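Local atomic coordinates of protein BONZAI 1 (Arabidopsis thaliana, PDB entry 6KXT), a protein that negatively regulates cell death and defence responses and binds phospholipids in a calcium-dependent way, this chain being its second C2 domain. Residues D33-V37 with N61-K65; V37-I41 with S79-I83; P49-T53 with V67-Q73; L107-H111 with V137-E142; Q115-F119 with V130-F136. One frame throughout, in Å; residues are numbered along the deposited sequence.

The five contacts run through one C2 beta sandwich. Contact 2 lies within the sheet of strands 34-40, 48-52 and 81-87, contact 5 within the sheet opposite. Contact 1 packs the connection between strands 48-52 and 67-70 on strand 34-40; contact 3 joins those two edge strands, one from each sheet; contact 4 lays a helix on strand 133-143. Contacts 2 and 3, centres about 9 Å apart, are joined by backbone bonds from Val-38 to Val-50 and Ser-51. Across the interior, Ile-83 CG2 of contact 2 meets Leu-135 CD2 of contact 5 at 4.1 Å. Contacts 3 and 5 lie about 21 Å apart, centre to centre. No calcium ion or lipid enters any contact.

Contact 1 of 5, residues D33-V37 with N61-K65; sequences DPFLV and NPIWK
Leu-36 lies across one face of the Trp-64 indole, and this is the tight part of the contact. Leu-36 CG stands 3.6 Å from the centroid of the six-membered ring of Trp-64, 24° off the ring normal, a CH-pi contact that falls over the face but toward its rim. Both branches lie over this same face, near the CZ3-CH2 rim: Leu-36 CD1 comes to 3.4 Å from Trp-64 CZ3, and Leu-36 CD2 to the same distance from Trp-64 CH2. These distances hold for one of the two conformers of Leu-36. Pro-62 CB covers the opposite face of the indole, which is thus sandwiched between the leucine and a proline of its own segment. At the indole edge Trp-64 NE1 points to Pro-34 O, 3.4 Å away and bent to 147°, a weak hydrogen bond. Trp-64 CG is anti to the carbonyl carbon (chi1 -72°), which turns the ring back toward strand 34-40.

The two prolines meet through Pro-34 CG and Pro-62 CG at 3.8 Å, and Pro-34 CB also packs on Trp-64 CZ2. On the solvent side, the alternating Asn-61, Ile-63 and Lys-65 side chains are exposed and take no part in the contact.

Segment 61-65 belongs to the connection that leaves strand 48-52 in one sheet and enters strand 67-70 in the other. Trp-64 and Pro-62 both touch Cys-20 of strand 13-21, while Leu-36 reaches Phe-18 of that strand and Cys-85 of strand 81-87, so the indole sits between the two layers of the C2 sandwich.

Contact 2 of 5, residues V37-I41 with S79-I83; sequences VVSKI and SPVII
Ser-39 and Ile-82 form an antiparallel hydrogen-bonded pair that holds strand 34-40 to strand 81-87. Ser-39 N gives its hydrogen to Ile-82 O at 2.8 Å, and Ile-82 N returns the bond to Ser-39 O at 3.0 Å. Both are nearly straight, 162° at the hydrogen, and both lie in the acceptor's carbonyl plane. Ile-82 O takes a second, weaker contact from the CA-H of Val-38, 3.3 Å from Val-38 CA, and on the opposite strand Val-37 O is approached in the same way by Ile-83 CA.

Past Ser-39 the direct bonding gives way to water. One molecule accepts from Ile-41 N and donates to Pro-80 O, 2.7 Å away, so both backbone atoms are served although the chains have begun to part. Ile-41 closes over this end: its CD1 lies 4.1 Å from Ile-82 CD1, the two side chains crossing at about a right angle.

The side-chain contacts between Val-38, Val-81 and Ile-83 are apolar. With chi1 at -178°, Val-38 directs CG1 away from its own amide nitrogen and onto Val-81 CG2 at 3.8 Å, and Val-38 CG2 sits 4.2 Å from Ile-83 CG1. Ile-83 goes on to touch Leu-107 and Leu-135, which marks this as the interior face of the sandwich.

Val-38 is also bonded through its backbone to Val-50 and Ser-51, and Val-81 to Lys-102, so both strands have neighbours on their outer edges. The backbone groups named here are met within the sheet or by a bound water, so the valine and isoleucine side chains can pack in the interior without leaving those groups unpaired.

Contact 3 of 5, residues P49-T53 with V67-Q73; sequences PVSKT and VFLSVQQ
Val-50 and Gln-73, the closest pair by CA atoms, stand where two edges meet: strands 49-52 and 67-70 run antiparallel at 155°, but their axes stay 7.7 Å apart and no hydrogen bond links them directly. Side chains fill the separation. Val-50 CB lies 3.9 Å from Gln-73 CB as the two side chains run alongside each other, pointing opposite ways, and Val-50 CG1 comes to 3.4 Å from Gln-73 O. Gln-73 NE2 is near Val-50 O, yet the angle is too poor for a hydrogen bond.

These are the edge strands of the two opposed sheets of the C2 sandwich, so the contact closes one side of it. Val-50 and Ser-51 both face Val-38, a classic beta bulge. Opposite, Ser-70 and Gln-73 form a capping box at the start of helix 71-74: Ser-70 N donates to Gln-73 OE1 at 2.8 Å, almost straight at 169°, and Gln-73 N to Ser-70 OG at 3.0 Å. That grip fixes the amide, whose NE2 end donates to a water that in turn donates to Phe-68 O at 2.7 Å and makes a weak bond with Ser-51 OG.

Farther along, Ser-51 CB touches Leu-69 CD2 at 3.6 Å, while Ser-51 OG lies against Val-67 CB. Thr-53 CG2 meets Val-67 CG1 at 3.9 Å, and Thr-53 OG1 accepts from Leu-36 N.

Contact 4 of 5, residues L107-H111 with V137-E142; sequences LEKLH and VDKFTE
Glu-108 and His-111 face Phe-140 and Val-137 where helix 107-111 passes over strand 139-142, the axes 8.3 Å apart at their closest and their directions 125° from each other. The Phe-140 ring lies flat beneath the helix: Glu-108 CB stands 3.6 Å from the ring centroid of Phe-140, over its centre and only 11° off the normal, a CH-pi contact. From there the Glu-108 chain, its CG trans to the amide nitrogen, runs on extended over the CD1-CE1 side of the ring, leaving the carboxylate modestly tilted from the ring plane. Glu-108 OE2 is 4.5 Å from Glu-142 OE1, but Lys-77 forms salt bridges to both acids, which probably offsets their repulsion.

His-111 ND1 donates to Val-137 O at 2.9 Å. The oxygen is close to the imidazole plane, although the donor stands 39° above the carbonyl plane of Val-137. Phe-140 N lies over the centre of one face of the imidazole, so backbone meets this ring both at its edge and on its face.

Val-137 wedges against the helix, its CG2 3.7 Å from Leu-107 O and 4.0 Å from Leu-107 CD2. A water accepts from Val-137 N and donates a weak bond to Leu-110 O.

Strand 133-143 turns at Asp-138, where Asp-138 and Lys-139 both face Val-17 in a classic beta bulge. Leu-107 also touches Ile-16 and Phe-18, and helix 104-113 thus covers one side of the C2 sandwich while connecting a strand of one sheet to a strand of the other.

Contact 5 of 5, residues Q115-F119 with V130-F136; sequences QGINF and VLKSQLF
Asn-118 is gripped at both ends of its amide. Its OD1 accepts from Gln-134 NE2 at 2.9 Å, a nearly straight bond (172°) in which the donor sits above the asparagine carbonyl plane; the two amide planes are 69° apart. Its ND2 donates to Leu-131 O at 2.9 Å, in plane for both groups, and also to a water that donates to Lys-132 O. The amide is held against rotation and ties strand 117-121 to both limbs of the bend, through Leu-131 on one side and Gln-134 on the other.

Backbone bonds run on both sides of this corner. Ile-117 and Leu-135 exchange a pair, each 2.9 Å from N to O, Phe-119 N donates to Ser-133 O, and Leu-131 N donates to Phe-119 O at 2.8 Å.

Farther out, Phe-119 CZ packs on Leu-135 CB at 3.9 Å, with Ser-133 OG at the edge of the phenylalanine ring. Gly-116 CA lies over one face of Phe-136, 3.7 Å from the ring centroid, and Arg-19 adds a cation-pi contact to that ring.

Strands 117-121 and 129-131 form a hairpin, 129-131 outermost in one sheet of the C2 sandwich, and the chain turns at Lys-132 into strand 133-143.

Contact 1 of 5, residues D33-V37 with N61-K65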
# COMPACT_ATOMS: atom_id res chain seq x y z
N ASP A 33 5.80 11.88 8.88
CA ASP A 33 6.76 10.76 9.01
C ASP A 33 6.06 9.51 8.50
O ASP A 33 5.50 8.74 9.27
CB ASP A 33 7.17 10.57 10.46
CG ASP A 33 7.72 11.84 11.07
OD1 ASP A 33 8.69 12.37 10.51
OD2 ASP A 33 7.18 12.27 12.14
N PRO A 34 6.02 9.31 7.16
CA PRO A 34 5.13 8.32 6.61
C PRO A 34 5.66 6.88 6.63
O PRO A 34 6.83 6.62 6.56
CB PRO A 34 5.00 8.76 5.15
CG PRO A 34 6.32 9.39 4.84
CD PRO A 34 6.69 10.09 6.14
N PHE A 35 4.69 6.00 6.73
CA PHE A 35 4.83 4.55 6.52
C PHE A 35 3.56 4.05 5.85
O PHE A 35 2.51 4.74 5.80
CB PHE A 35 5.08 3.85 7.88
CG PHE A 35 3.97 3.83 8.88
CD1 PHE A 35 3.66 4.96 9.62
CD2 PHE A 35 3.19 2.70 9.08
CE1 PHE A 35 2.63 4.96 10.54
CE2 PHE A 35 2.18 2.68 10.05
CZ PHE A 35 1.90 3.82 10.76
N LEU A 36 3.72 2.86 5.24
CA LEU A 36 2.57 2.19 4.58
C LEU A 36 2.19 0.93 5.36
O LEU A 36 3.08 0.23 5.89
CB LEU A 36 2.87 1.74 3.14
CG LEU A 36 3.33 2.80 2.17
CD1 LEU A 36 3.58 2.17 0.80
CD2 LEU A 36 2.33 3.91 2.09
N VAL A 37 0.92 0.64 5.39
CA VAL A 37 0.38 -0.63 5.92
C VAL A 37 -0.46 -1.24 4.79
O VAL A 37 -1.31 -0.59 4.20
CB VAL A 37 -0.48 -0.39 7.17
CG1 VAL A 37 -1.10 -1.69 7.62
CG2 VAL A 37 0.36 0.29 8.25
N ASN A 61 8.22 12.55 -0.15
CA ASN A 61 8.39 11.77 -1.39
C ASN A 61 9.08 10.45 -1.06
O ASN A 61 10.13 10.14 -1.62
CB ASN A 61 9.10 12.58 -2.45
CG ASN A 61 8.37 13.87 -2.74
OD1 ASN A 61 7.49 13.85 -3.59
ND2 ASN A 61 8.73 14.95 -2.05
N PRO A 62 8.56 9.68 -0.07
CA PRO A 62 9.23 8.48 0.39
C PRO A 62 9.37 7.36 -0.65
O PRO A 62 8.49 7.18 -1.52
CB PRO A 62 8.32 7.97 1.52
CG PRO A 62 6.92 8.48 1.15
CD PRO A 62 7.27 9.85 0.58
N ILE A 63 10.50 6.67 -0.57
CA ILE A 63 10.72 5.36 -1.26
C ILE A 63 11.10 4.37 -0.18
O ILE A 63 12.07 4.61 0.54
CB ILE A 63 11.79 5.44 -2.35
CG1 ILE A 63 11.50 6.49 -3.42
CG2 ILE A 63 11.97 4.04 -2.95
CD1 ILE A 63 12.69 6.85 -4.32
N TRP A 64 10.32 3.30 0.03
CA TRP A 64 10.58 2.41 1.17
C TRP A 64 11.38 1.19 0.73
O TRP A 64 11.44 0.90 -0.50
CB TRP A 64 9.25 1.99 1.83
CG TRP A 64 8.56 3.07 2.61
CD1 TRP A 64 8.85 3.48 3.88
CD2 TRP A 64 7.45 3.84 2.15
NE1 TRP A 64 7.97 4.47 4.22
CE2 TRP A 64 7.11 4.73 3.19
CE3 TRP A 64 6.74 3.94 0.94
CZ2 TRP A 64 6.01 5.58 3.11
CZ3 TRP A 64 5.66 4.80 0.84
CH2 TRP A 64 5.31 5.63 1.91
N LYS A 65 11.91 0.49 1.71
CA LYS A 65 12.57 -0.82 1.46
C LYS A 65 11.50 -1.77 0.96
O LYS A 65 10.29 -1.60 1.20
CB LYS A 65 13.24 -1.31 2.75
CG LYS A 65 14.38 -0.45 3.26
CD LYS A 65 14.94 -0.92 4.56
CE LYS A 65 16.08 -0.04 5.03
NZ LYS A 65 16.78 -0.64 6.19

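Contact 2 of 5, residues V37-I41 with S79-I83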
# COMPACT_ATOMS: atom_id res chain seq x y z
N VAL A 37 0.92 0.64 5.39
CA VAL A 37 0.38 -0.63 5.92
C VAL A 37 -0.46 -1.24 4.79
O VAL A 37 -1.31 -0.59 4.20
CB VAL A 37 -0.48 -0.39 7.17
CG1 VAL A 37 -1.10 -1.69 7.62
CG2 VAL A 37 0.36 0.29 8.25
N VAL A 38 -0.19 -2.51 4.50
CA VAL A 38 -1.01 -3.33 3.58
C VAL A 38 -1.90 -4.23 4.41
O VAL A 38 -1.38 -4.87 5.34
CB VAL A 38 -0.13 -4.15 2.64
CG1 VAL A 38 -0.97 -4.94 1.68
CG2 VAL A 38 0.79 -3.24 1.85
N SER A 39 -3.19 -4.21 4.14
CA SER A 39 -4.17 -4.98 4.95
C SER A 39 -5.08 -5.80 4.05
O SER A 39 -5.57 -5.38 2.99
CB SER A 39 -4.99 -4.08 5.87
OG SER A 39 -4.13 -3.29 6.63
N LYS A 40 -5.37 -7.03 4.53
CA LYS A 40 -6.27 -7.98 3.86
C LYS A 40 -7.72 -7.72 4.25
O LYS A 40 -8.00 -7.51 5.42
CB LYS A 40 -5.81 -9.39 4.21
CG LYS A 40 -6.59 -10.53 3.56
CD LYS A 40 -6.24 -11.86 4.19
CE LYS A 40 -6.59 -13.06 3.34
NZ LYS A 40 -7.96 -12.97 2.80
N ILE A 41 -8.60 -7.67 3.27
CA ILE A 41 -10.05 -7.49 3.50
C ILE A 41 -10.66 -8.80 4.02
O ILE A 41 -10.38 -9.90 3.49
CB ILE A 41 -10.72 -6.99 2.22
CG1 ILE A 41 -10.21 -5.57 1.93
CG2 ILE A 41 -12.24 -7.02 2.38
CD1 ILE A 41 -10.50 -5.00 0.56
N SER A 79 -7.25 -10.38 -5.54
CA SER A 79 -8.06 -9.90 -4.39
C SER A 79 -7.63 -8.47 -4.07
O SER A 79 -6.47 -8.26 -3.71
CB SER A 79 -7.88 -10.75 -3.16
OG SER A 79 -8.32 -12.11 -3.41
N PRO A 80 -8.57 -7.51 -4.00
CA PRO A 80 -8.19 -6.19 -3.52
C PRO A 80 -7.65 -6.28 -2.10
O PRO A 80 -8.16 -7.03 -1.27
CB PRO A 80 -9.50 -5.40 -3.54
CG PRO A 80 -10.35 -6.12 -4.58
CD PRO A 80 -9.95 -7.57 -4.50
N VAL A 81 -6.61 -5.49 -1.83
CA VAL A 81 -6.12 -5.22 -0.47
C VAL A 81 -6.19 -3.70 -0.26
O VAL A 81 -6.40 -2.95 -1.20
CB VAL A 81 -4.71 -5.74 -0.18
CG1 VAL A 81 -4.65 -7.25 -0.38
CG2 VAL A 81 -3.66 -5.06 -1.05
N ILE A 82 -6.13 -3.28 0.98
CA ILE A 82 -6.04 -1.85 1.34
C ILE A 82 -4.59 -1.50 1.55
O ILE A 82 -3.84 -2.24 2.22
CB ILE A 82 -6.83 -1.52 2.61
CG1 ILE A 82 -8.28 -1.96 2.49
CG2 ILE A 82 -6.70 -0.04 2.85
CD1 ILE A 82 -8.93 -1.34 1.38
N ILE A 83 -4.19 -0.34 1.01
CA ILE A 83 -2.82 0.20 1.23
C ILE A 83 -3.02 1.59 1.77
O ILE A 83 -3.63 2.40 1.09
CB ILE A 83 -1.96 0.19 -0.04
CG1 ILE A 83 -1.92 -1.22 -0.64
CG2 ILE A 83 -0.56 0.68 0.28
CD1 ILE A 83 -1.63 -1.26 -2.12
O HOH W 1 -7.61 -8.86 0.59

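Contact 3 of 5, residues P49-T53 with V67-Q73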
# COMPACT_ATOMS: atom_id res chain seq x y z
N PRO A 49 -3.94 -5.97 9.07
CA PRO A 49 -2.59 -5.63 8.63
C PRO A 49 -1.74 -6.88 8.38
O PRO A 49 -1.70 -7.75 9.24
CB PRO A 49 -2.03 -4.78 9.77
CG PRO A 49 -3.27 -4.19 10.38
CD PRO A 49 -4.26 -5.33 10.36
N VAL A 50 -1.11 -6.96 7.23
CA VAL A 50 -0.25 -8.13 6.84
C VAL A 50 1.16 -7.68 6.55
O VAL A 50 2.07 -8.52 6.59
CB VAL A 50 -0.86 -8.90 5.66
CG1 VAL A 50 -2.16 -9.61 6.05
CG2 VAL A 50 -1.08 -8.07 4.40
N SER A 51 1.39 -6.39 6.25
CA SER A 51 2.73 -5.88 5.98
C SER A 51 2.78 -4.40 6.35
O SER A 51 1.78 -3.71 6.17
CB SER A 51 3.06 -6.10 4.56
OG SER A 51 4.41 -5.79 4.36
N LYS A 52 3.88 -3.95 6.89
CA LYS A 52 4.10 -2.50 7.08
C LYS A 52 5.53 -2.16 6.71
O LYS A 52 6.45 -3.00 6.85
CB LYS A 52 3.73 -2.05 8.49
CG LYS A 52 4.59 -2.64 9.60
CD LYS A 52 4.27 -2.02 10.95
CE LYS A 52 5.09 -2.60 12.08
NZ LYS A 52 6.53 -2.72 11.72
N THR A 53 5.71 -0.95 6.20
CA THR A 53 7.06 -0.43 5.96
C THR A 53 7.62 0.16 7.26
O THR A 53 6.84 0.47 8.20
CB THR A 53 7.09 0.62 4.84
OG1 THR A 53 6.43 1.83 5.28
CG2 THR A 53 6.42 0.12 3.58
N VAL A 67 8.85 -4.66 0.49
CA VAL A 67 7.96 -5.54 1.26
C VAL A 67 7.73 -6.83 0.48
O VAL A 67 7.80 -6.84 -0.74
CB VAL A 67 6.66 -4.85 1.65
CG1 VAL A 67 6.92 -3.56 2.44
CG2 VAL A 67 5.75 -4.58 0.49
N PHE A 68 7.46 -7.91 1.19
CA PHE A 68 7.23 -9.25 0.60
C PHE A 68 5.84 -9.70 0.99
O PHE A 68 5.49 -9.69 2.17
CB PHE A 68 8.25 -10.25 1.14
CG PHE A 68 9.64 -9.87 0.75
CD1 PHE A 68 10.37 -8.98 1.52
CD2 PHE A 68 10.16 -10.30 -0.45
CE1 PHE A 68 11.60 -8.51 1.10
CE2 PHE A 68 11.43 -9.89 -0.84
CZ PHE A 68 12.15 -9.02 -0.06
N LEU A 69 5.01 -9.99 0.01
CA LEU A 69 3.62 -10.42 0.25
C LEU A 69 3.37 -11.80 -0.36
O LEU A 69 3.60 -12.00 -1.57
CB LEU A 69 2.69 -9.38 -0.36
CG LEU A 69 2.66 -8.03 0.33
CD1 LEU A 69 1.96 -6.98 -0.52
CD2 LEU A 69 2.03 -8.14 1.72
N SER A 70 2.88 -12.69 0.45
CA SER A 70 2.44 -14.04 -0.01
C SER A 70 0.99 -13.98 -0.46
O SER A 70 0.22 -13.08 -0.07
CB SER A 70 2.62 -15.02 1.12
OG SER A 70 1.61 -14.83 2.10
N VAL A 71 0.56 -15.03 -1.15
CA VAL A 71 -0.85 -15.28 -1.47
C VAL A 71 -1.66 -15.47 -0.19
O VAL A 71 -2.78 -14.99 -0.16
CB VAL A 71 -0.96 -16.48 -2.43
CG1 VAL A 71 -2.39 -16.96 -2.55
CG2 VAL A 71 -0.40 -16.11 -3.80
N GLN A 72 -1.09 -16.06 0.85
CA GLN A 72 -1.87 -16.23 2.10
C GLN A 72 -2.14 -14.85 2.73
O GLN A 72 -3.19 -14.65 3.34
CB GLN A 72 -1.12 -17.21 2.99
CG GLN A 72 -0.97 -18.62 2.37
CD GLN A 72 -0.08 -18.71 1.14
OE1 GLN A 72 1.11 -18.30 1.15
NE2 GLN A 72 -0.64 -19.34 0.09
N GLN A 73 -1.23 -13.90 2.59
CA GLN A 73 -1.39 -12.55 3.16
C GLN A 73 -2.47 -11.78 2.40
O GLN A 73 -3.06 -10.90 3.01
CB GLN A 73 -0.04 -11.83 3.20
CG GLN A 73 0.90 -12.32 4.29
CD GLN A 73 2.27 -11.74 4.16
OE1 GLN A 73 2.91 -11.83 3.10
NE2 GLN A 73 2.72 -11.06 5.20
O HOH W 2 5.08 -9.14 4.75

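Contact 4 of 5, residues L107-H111 with V137-E142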
# COMPACT_ATOMS: atom_id res chain seq x y z
N LEU A 107 -1.43 -3.65 -8.80
CA LEU A 107 -0.12 -3.02 -8.51
C LEU A 107 0.87 -3.37 -9.62
O LEU A 107 1.69 -2.54 -9.98
CB LEU A 107 0.36 -3.49 -7.15
CG LEU A 107 -0.50 -3.04 -5.95
CD1 LEU A 107 0.12 -3.55 -4.67
CD2 LEU A 107 -0.71 -1.52 -5.90
N GLU A 108 0.85 -4.60 -10.13
CA GLU A 108 1.75 -4.98 -11.24
C GLU A 108 1.43 -4.13 -12.46
O GLU A 108 2.37 -3.69 -13.12
CB GLU A 108 1.58 -6.46 -11.50
CG GLU A 108 2.52 -6.99 -12.56
CD GLU A 108 2.43 -8.51 -12.74
OE1 GLU A 108 1.38 -9.06 -12.54
OE2 GLU A 108 3.45 -9.08 -13.10
N LYS A 109 0.16 -3.88 -12.75
CA LYS A 109 -0.22 -3.06 -13.93
C LYS A 109 0.29 -1.63 -13.74
O LYS A 109 0.82 -1.04 -14.71
CB LYS A 109 -1.71 -3.18 -14.16
CG LYS A 109 -2.17 -4.55 -14.66
CD LYS A 109 -3.67 -4.60 -14.61
CE LYS A 109 -4.23 -5.90 -15.13
NZ LYS A 109 -4.00 -7.04 -14.22
N LEU A 110 0.19 -1.06 -12.55
CA LEU A 110 0.72 0.31 -12.32
C LEU A 110 2.22 0.29 -12.59
O LEU A 110 2.76 1.22 -13.26
CB LEU A 110 0.50 0.76 -10.87
CG LEU A 110 -0.93 1.02 -10.48
CD1 LEU A 110 -1.03 1.17 -8.97
CD2 LEU A 110 -1.49 2.25 -11.17
N HIS A 111 2.92 -0.71 -12.10
CA HIS A 111 4.37 -0.83 -12.34
C HIS A 111 4.65 -0.91 -13.85
O HIS A 111 5.54 -0.22 -14.36
CB HIS A 111 4.86 -2.03 -11.60
CG HIS A 111 6.28 -2.30 -11.90
ND1 HIS A 111 7.33 -1.46 -11.58
CD2 HIS A 111 6.81 -3.31 -12.62
CE1 HIS A 111 8.46 -2.00 -12.08
NE2 HIS A 111 8.14 -3.12 -12.71
N VAL A 137 4.49 2.08 -7.89
CA VAL A 137 5.04 0.73 -7.67
C VAL A 137 6.37 0.70 -8.44
O VAL A 137 6.35 0.56 -9.68
CB VAL A 137 4.05 -0.36 -8.11
CG1 VAL A 137 4.66 -1.73 -7.86
CG2 VAL A 137 2.73 -0.18 -7.39
N ASP A 138 7.46 0.96 -7.74
CA ASP A 138 8.80 1.12 -8.39
C ASP A 138 9.32 -0.24 -8.79
O ASP A 138 10.10 -0.35 -9.73
CB ASP A 138 9.82 1.77 -7.45
CG ASP A 138 9.84 3.29 -7.47
OD1 ASP A 138 8.96 3.89 -8.14
OD2 ASP A 138 10.75 3.83 -6.80
N LYS A 139 9.01 -1.28 -8.02
CA LYS A 139 9.47 -2.65 -8.32
C LYS A 139 8.35 -3.63 -7.97
O LYS A 139 7.64 -3.43 -6.95
CB LYS A 139 10.69 -3.03 -7.49
CG LYS A 139 11.19 -4.45 -7.69
CD LYS A 139 12.40 -4.76 -6.87
CE LYS A 139 13.14 -6.00 -7.36
NZ LYS A 139 14.37 -6.21 -6.59
N PHE A 140 8.20 -4.67 -8.77
CA PHE A 140 7.18 -5.72 -8.59
C PHE A 140 7.80 -7.01 -9.14
O PHE A 140 7.91 -7.10 -10.38
CB PHE A 140 5.87 -5.41 -9.30
CG PHE A 140 4.74 -6.34 -8.97
CD1 PHE A 140 4.66 -7.59 -9.57
CD2 PHE A 140 3.72 -5.98 -8.10
CE1 PHE A 140 3.59 -8.44 -9.26
CE2 PHE A 140 2.66 -6.83 -7.82
CZ PHE A 140 2.63 -8.08 -8.39
N THR A 141 8.19 -7.91 -8.27
CA THR A 141 8.91 -9.14 -8.67
C THR A 141 8.27 -10.33 -7.98
O THR A 141 8.14 -10.33 -6.76
CB THR A 141 10.41 -9.05 -8.36
OG1 THR A 141 10.95 -7.89 -8.99
CG2 THR A 141 11.14 -10.28 -8.85
N GLU A 142 7.99 -11.36 -8.76
CA GLU A 142 7.43 -12.65 -8.30
C GLU A 142 8.49 -13.74 -8.32
O GLU A 142 9.29 -13.80 -9.26
CB GLU A 142 6.30 -13.07 -9.21
CG GLU A 142 5.08 -12.18 -9.09
CD GLU A 142 3.96 -12.56 -10.03
OE1 GLU A 142 4.26 -13.03 -11.14
OE2 GLU A 142 2.80 -12.33 -9.72
O HOH W 3 3.72 2.73 -10.53

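Contact 5 of 5, residues Q115-F119 with V130-F136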
# COMPACT_ATOMS: atom_id res chain seq x y z
N GLN A 115 2.65 4.22 -14.04
CA GLN A 115 1.55 5.13 -13.67
C GLN A 115 1.36 5.05 -12.15
O GLN A 115 1.47 3.95 -11.59
CB GLN A 115 0.26 4.75 -14.42
CG GLN A 115 0.30 5.10 -15.93
CD GLN A 115 0.02 6.56 -16.20
OE1 GLN A 115 -1.12 6.97 -16.17
NE2 GLN A 115 1.03 7.37 -16.52
N GLY A 116 0.98 6.16 -11.56
CA GLY A 116 0.62 6.14 -10.14
C GLY A 116 -0.88 6.00 -9.92
O GLY A 116 -1.67 6.01 -10.86
N ILE A 117 -1.23 5.89 -8.67
CA ILE A 117 -2.64 5.88 -8.20
C ILE A 117 -2.78 7.01 -7.18
O ILE A 117 -2.03 6.99 -6.17
CB ILE A 117 -3.09 4.49 -7.69
CG1 ILE A 117 -4.52 4.57 -7.16
CG2 ILE A 117 -2.21 3.92 -6.61
CD1 ILE A 117 -5.51 4.76 -8.20
N ASN A 118 -3.75 7.90 -7.39
CA ASN A 118 -3.96 8.97 -6.41
C ASN A 118 -4.52 8.40 -5.10
O ASN A 118 -5.42 7.55 -5.13
CB ASN A 118 -4.87 10.06 -6.95
CG ASN A 118 -4.16 10.90 -7.98
OD1 ASN A 118 -3.85 10.44 -9.08
ND2 ASN A 118 -3.93 12.17 -7.67
N PHE A 119 -4.01 8.86 -3.98
CA PHE A 119 -4.62 8.56 -2.68
C PHE A 119 -6.00 9.19 -2.58
O PHE A 119 -6.24 10.25 -3.19
CB PHE A 119 -3.71 9.10 -1.59
CG PHE A 119 -2.49 8.27 -1.28
CD1 PHE A 119 -2.60 6.99 -0.78
CD2 PHE A 119 -1.20 8.75 -1.47
CE1 PHE A 119 -1.49 6.20 -0.46
CE2 PHE A 119 -0.09 7.98 -1.15
CZ PHE A 119 -0.23 6.69 -0.64
N VAL A 130 -10.42 12.82 -3.33
CA VAL A 130 -9.20 12.40 -4.06
C VAL A 130 -8.10 13.44 -3.84
O VAL A 130 -8.35 14.67 -3.91
CB VAL A 130 -9.53 12.11 -5.53
CG1 VAL A 130 -8.25 11.69 -6.26
CG2 VAL A 130 -10.62 11.05 -5.63
N LEU A 131 -6.94 13.00 -3.39
CA LEU A 131 -5.81 13.87 -3.07
C LEU A 131 -4.91 14.03 -4.28
O LEU A 131 -4.95 13.19 -5.19
CB LEU A 131 -5.03 13.25 -1.92
CG LEU A 131 -5.83 12.97 -0.65
CD1 LEU A 131 -5.02 12.26 0.40
CD2 LEU A 131 -6.39 14.29 -0.09
N LYS A 132 -4.01 14.99 -4.22
CA LYS A 132 -2.98 15.21 -5.25
C LYS A 132 -1.86 14.19 -5.09
O LYS A 132 -1.13 13.98 -6.11
CB LYS A 132 -2.46 16.64 -5.14
CG LYS A 132 -3.48 17.66 -5.57
CD LYS A 132 -2.89 19.07 -5.59
CE LYS A 132 -3.93 20.12 -5.93
NZ LYS A 132 -3.33 21.47 -6.07
N SER A 133 -1.61 13.71 -3.88
CA SER A 133 -0.54 12.74 -3.62
C SER A 133 -0.85 11.43 -4.35
O SER A 133 -2.04 11.06 -4.53
CB SER A 133 -0.31 12.52 -2.18
OG SER A 133 -1.51 12.16 -1.50
N GLN A 134 0.21 10.73 -4.75
CA GLN A 134 0.16 9.47 -5.53
C GLN A 134 1.09 8.43 -4.97
O GLN A 134 2.14 8.74 -4.41
CB GLN A 134 0.48 9.71 -7.00
CG GLN A 134 -0.56 10.60 -7.67
CD GLN A 134 -0.20 11.06 -9.05
OE1 GLN A 134 0.96 11.41 -9.29
NE2 GLN A 134 -1.16 11.06 -9.95
N LEU A 135 0.67 7.18 -5.12
CA LEU A 135 1.42 5.96 -4.82
C LEU A 135 1.88 5.37 -6.15
O LEU A 135 1.10 5.26 -7.11
CB LEU A 135 0.54 4.93 -4.09
CG LEU A 135 1.19 3.60 -3.72
CD1 LEU A 135 2.20 3.75 -2.63
CD2 LEU A 135 0.13 2.60 -3.29
N PHE A 136 3.13 4.98 -6.21
CA PHE A 136 3.77 4.33 -7.36
C PHE A 136 4.35 3.00 -6.93
O PHE A 136 4.74 2.79 -5.74
CB PHE A 136 4.85 5.21 -7.96
CG PHE A 136 4.34 6.45 -8.64
CD1 PHE A 136 4.09 7.61 -7.94
CD2 PHE A 136 4.18 6.46 -10.03
CE1 PHE A 136 3.58 8.73 -8.59
CE2 PHE A 136 3.70 7.59 -10.67
CZ PHE A 136 3.41 8.71 -9.96
O HOH W 4 -2.28 14.34 -8.70